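Long-range contact in signal recognition particle 54 kDa protein (Aeropyrum pernix, PDB 7EPK), which belongs to the signal recognition particle GTPases, combining a helical bundle, a P-loop GTPase domain that holds GDP here, and a signal-peptide-binding domain: residues Ala10-Gly15 / Thr65-Met70. Sequence-based numbering, arbitrary orientation.
Sequences AKFLRG and TRRDWM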
ATOM      1  N   ALA A  10      -5.505  -3.340 -20.984  1.00 57.13           N
ATOM      2  CA  ALA A  10      -6.629  -4.108 -21.561  1.00 68.02           C
ATOM      3  C   ALA A  10      -6.213  -4.704 -22.917  1.00 67.33           C
ATOM      4  O   ALA A  10      -6.520  -5.881 -23.161  1.00 59.97           O
ATOM      5  CB  ALA A  10      -7.853  -3.221 -21.671  1.00 70.68           C
ATOM      6  N   LYS A  11      -5.567  -3.920 -23.787  1.00 69.37           N
ATOM      7  CA  LYS A  11      -5.022  -4.438 -25.071  1.00 69.33           C
ATOM      8  C   LYS A  11      -4.047  -5.565 -24.726  1.00 65.87           C
ATOM      9  O   LYS A  11      -4.307  -6.705 -25.163  1.00 73.04           O
ATOM     10  CB  LYS A  11      -4.361  -3.342 -25.908  1.00 71.61           C
ATOM     11  CG  LYS A  11      -3.989  -3.747 -27.329  1.00 85.52           C
ATOM     12  CD  LYS A  11      -3.372  -2.626 -28.161  1.00100.30           C
ATOM     13  CE  LYS A  11      -2.140  -2.005 -27.528  1.00114.43           C
ATOM     14  NZ  LYS A  11      -1.617  -0.867 -28.319  1.00118.37           N
ATOM     15  N   PHE A  12      -3.024  -5.277 -23.908  1.00 61.74           N
ATOM     16  CA  PHE A  12      -1.982  -6.260 -23.514  1.00 59.35           C
ATOM     17  C   PHE A  12      -2.638  -7.533 -22.969  1.00 66.92           C
ATOM     18  O   PHE A  12      -2.268  -8.646 -23.405  1.00 76.32           O
ATOM     19  CB  PHE A  12      -1.024  -5.715 -22.461  1.00 52.57           C
ATOM     20  CG  PHE A  12       0.056  -6.695 -22.058  1.00 49.88           C
ATOM     21  CD1 PHE A  12       1.015  -7.110 -22.963  1.00 43.85           C
ATOM     22  CD2 PHE A  12       0.136  -7.182 -20.762  1.00 51.21           C
ATOM     23  CE1 PHE A  12       2.025  -7.978 -22.582  1.00 44.04           C
ATOM     24  CE2 PHE A  12       1.150  -8.052 -20.382  1.00 49.61           C
ATOM     25  CZ  PHE A  12       2.096  -8.448 -21.296  1.00 46.63           C
ATOM     26  N   LEU A  13      -3.595  -7.387 -22.056  1.00 67.68           N
ATOM     27  CA  LEU A  13      -4.137  -8.540 -21.287  1.00 73.28           C
ATOM     28  C   LEU A  13      -4.992  -9.427 -22.211  1.00 74.37           C
ATOM     29  O   LEU A  13      -4.976 -10.668 -22.013  1.00 68.91           O
ATOM     30  CB  LEU A  13      -4.908  -8.001 -20.076  1.00 72.71           C
ATOM     31  CG  LEU A  13      -4.867  -8.844 -18.801  1.00 82.64           C
ATOM     32  CD1 LEU A  13      -3.461  -9.302 -18.448  1.00 79.41           C
ATOM     33  CD2 LEU A  13      -5.455  -8.052 -17.640  1.00 93.64           C
ATOM     34  N   ARG A  14      -5.660  -8.830 -23.208  1.00 73.44           N
ATOM     35  CA  ARG A  14      -6.606  -9.520 -24.123  1.00 80.01           C
ATOM     36  C   ARG A  14      -6.035  -9.461 -25.544  1.00 80.29           C
ATOM     37  O   ARG A  14      -5.241 -10.367 -25.882  1.00 81.74           O
ATOM     38  CB  ARG A  14      -8.009  -8.916 -23.998  1.00 86.21           C
ATOM     39  CG  ARG A  14      -8.787  -9.346 -22.756  1.00 91.61           C
ATOM     40  CD  ARG A  14      -8.528  -8.482 -21.524  1.00100.72           C
ATOM     41  NE  ARG A  14      -9.570  -8.536 -20.491  1.00102.18           N
ATOM     42  CZ  ARG A  14      -9.614  -7.778 -19.388  1.00 93.73           C
ATOM     43  NH1 ARG A  14     -10.609  -7.924 -18.533  1.00 91.22           N
ATOM     44  NH2 ARG A  14      -8.679  -6.875 -19.137  1.00 96.03           N
ATOM     45  N   GLY A  15      -6.377  -8.421 -26.313  1.00 78.96           N
ATOM     46  CA  GLY A  15      -6.004  -8.240 -27.736  1.00 86.55           C
ATOM     47  C   GLY A  15      -4.685  -8.910 -28.107  1.00 87.58           C
ATOM     48  O   GLY A  15      -3.651  -8.197 -28.144  1.00101.01           O
ATOM     49  N   THR A  65      -0.135 -17.482 -16.572  1.00 64.65           N
ATOM     50  CA  THR A  65       0.104 -16.976 -17.949  1.00 65.57           C
ATOM     51  C   THR A  65       1.235 -15.933 -17.926  1.00 71.56           C
ATOM     52  O   THR A  65       1.335 -15.175 -16.946  1.00 80.87           O
ATOM     53  CB  THR A  65      -1.161 -16.406 -18.620  1.00 67.28           C
ATOM     54  OG1 THR A  65      -1.597 -15.152 -18.080  1.00 63.05           O
ATOM     55  CG2 THR A  65      -2.333 -17.364 -18.614  1.00 65.44           C
ATOM     56  N   ARG A  66       2.081 -15.959 -18.958  1.00 75.83           N
ATOM     57  CA  ARG A  66       3.096 -14.929 -19.331  1.00 77.84           C
ATOM     58  C   ARG A  66       2.588 -13.490 -19.108  1.00 63.90           C
ATOM     59  O   ARG A  66       3.336 -12.696 -18.509  1.00 54.21           O
ATOM     60  CB  ARG A  66       3.530 -15.123 -20.793  1.00 84.22           C
ATOM     61  CG  ARG A  66       2.421 -15.401 -21.813  1.00100.48           C
ATOM     62  CD  ARG A  66       0.939 -15.456 -21.395  1.00 99.53           C
ATOM     63  NE  ARG A  66      -0.027 -15.153 -22.453  1.00 93.36           N
ATOM     64  CZ  ARG A  66      -1.325 -14.871 -22.283  1.00102.65           C
ATOM     65  NH1 ARG A  66      -1.869 -14.792 -21.078  1.00101.70           N
ATOM     66  NH2 ARG A  66      -2.087 -14.638 -23.341  1.00110.31           N
ATOM     67  N   ARG A  67       1.388 -13.153 -19.576  1.00 53.98           N
ATOM     68  CA  ARG A  67       0.854 -11.770 -19.528  1.00 59.62           C
ATOM     69  C   ARG A  67       0.521 -11.430 -18.078  1.00 64.91           C
ATOM     70  O   ARG A  67       0.988 -10.376 -17.603  1.00 72.05           O
ATOM     71  CB  ARG A  67      -0.376 -11.603 -20.421  1.00 54.69           C
ATOM     72  CG  ARG A  67      -0.033 -11.514 -21.900  1.00 54.15           C
ATOM     73  CD  ARG A  67      -1.248 -11.735 -22.782  1.00 53.07           C
ATOM     74  NE  ARG A  67      -0.816 -12.156 -24.096  1.00 48.00           N
ATOM     75  CZ  ARG A  67      -0.899 -11.411 -25.171  1.00 50.61           C
ATOM     76  NH1 ARG A  67      -1.457 -10.217 -25.088  1.00 56.31           N
ATOM     77  NH2 ARG A  67      -0.427 -11.858 -26.326  1.00 51.55           N
ATOM     78  N   ASP A  68      -0.236 -12.295 -17.397  1.00 67.91           N
ATOM     79  CA  ASP A  68      -0.643 -12.060 -15.984  1.00 68.18           C
ATOM     80  C   ASP A  68       0.634 -11.765 -15.178  1.00 62.01           C
ATOM     81  O   ASP A  68       0.615 -10.825 -14.367  1.00 67.05           O
ATOM     82  CB  ASP A  68      -1.531 -13.190 -15.435  1.00 67.44           C
ATOM     83  CG  ASP A  68      -2.928 -13.256 -16.054  1.00 67.52           C
ATOM     84  OD1 ASP A  68      -3.345 -12.247 -16.662  1.00 61.21           O
ATOM     85  OD2 ASP A  68      -3.594 -14.327 -15.943  1.00 70.23           O
ATOM     86  N   TRP A  69       1.730 -12.464 -15.452  1.00 48.81           N
ATOM     87  CA  TRP A  69       2.979 -12.333 -14.662  1.00 51.71           C
ATOM     88  C   TRP A  69       3.648 -11.000 -14.970  1.00 51.68           C
ATOM     89  O   TRP A  69       4.447 -10.527 -14.157  1.00 51.84           O
ATOM     90  CB  TRP A  69       3.943 -13.477 -14.978  1.00 53.35           C
ATOM     91  CG  TRP A  69       5.167 -13.505 -14.122  1.00 55.12           C
ATOM     92  CD1 TRP A  69       6.463 -13.477 -14.548  1.00 61.20           C
ATOM     93  CD2 TRP A  69       5.208 -13.598 -12.682  1.00 69.13           C
ATOM     94  NE1 TRP A  69       7.314 -13.560 -13.473  1.00 73.35           N
ATOM     95  CE2 TRP A  69       6.574 -13.624 -12.313  1.00 74.51           C
ATOM     96  CE3 TRP A  69       4.234 -13.650 -11.669  1.00 66.35           C
ATOM     97  CZ2 TRP A  69       6.981 -13.710 -10.977  1.00 75.08           C
ATOM     98  CZ3 TRP A  69       4.637 -13.734 -10.355  1.00 72.95           C
ATOM     99  CH2 TRP A  69       5.994 -13.764 -10.015  1.00 79.16           C
ATOM    100  N   MET A  70       3.426 -10.480 -16.165  1.00 51.68           N
ATOM    101  CA  MET A  70       4.160  -9.282 -16.627  1.00 53.39           C
ATOM    102  C   MET A  70       3.465  -8.067 -16.016  1.00 51.28           C
ATOM    103  O   MET A  70       4.184  -7.173 -15.573  1.00 60.59           O
ATOM    104  CB  MET A  70       4.194  -9.162 -18.158  1.00 49.31           C
ATOM    105  CG  MET A  70       5.036  -7.999 -18.636  1.00 46.44           C
ATOM    106  SD  MET A  70       6.750  -8.125 -18.105  1.00 49.47           S
ATOM    107  CE  MET A  70       7.427  -6.777 -19.072  1.00 49.99           C
TER
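Arg67 CG lies over one face of the Phe12 ring, 3.8 Å above its plane and offset toward the rim. This is a CH-pi contact, and Arg67 CG is 4.1 Å from the Phe12 ring centroid. Phe12 O sits at the edge of the Arg67 guanidinium, near its plane. Arg67 NH1 is modelled as a hydrogen-bond donor to Phe12 O, but the 2.4 Å separation is too short for the details to be trusted. Ring and guanidinium planes are 29° apart, but the guanidinium is too far from the ring for more than a weak cation-pi attraction. The Arg67 chain runs extended from CG to NE, which carries the guanidinium away from the ring face and up to Phe12 O, near the C-terminal end of helix 4-13. There its positive charge would probably be favourable beside the partly negative helix end.

Met70 CB adds an apolar touch, 3.8 Å from Phe12 CZ. Both segments belong to the helical bundle domain of the SRP54 family, and the contact joins the end of helix 4-13 to the start of helix 66-81. Val23 and Phe26 of helix 19-36 also pack on Phe12.

Thr65 is the N-cap of helix 66-81. Thr65 OG1 accepts a capping hydrogen bond from Asp68 N at 3.2 Å. Asp68 OD1 meets Leu13 CD1 at 3.4 Å. Helix 293-320 packs on this side through Leu299, which touches Leu13 and Asp68, and through salt bridges from Arg302 to Asp68 OD2 and from Asp295 OD2 to Arg14 NH2.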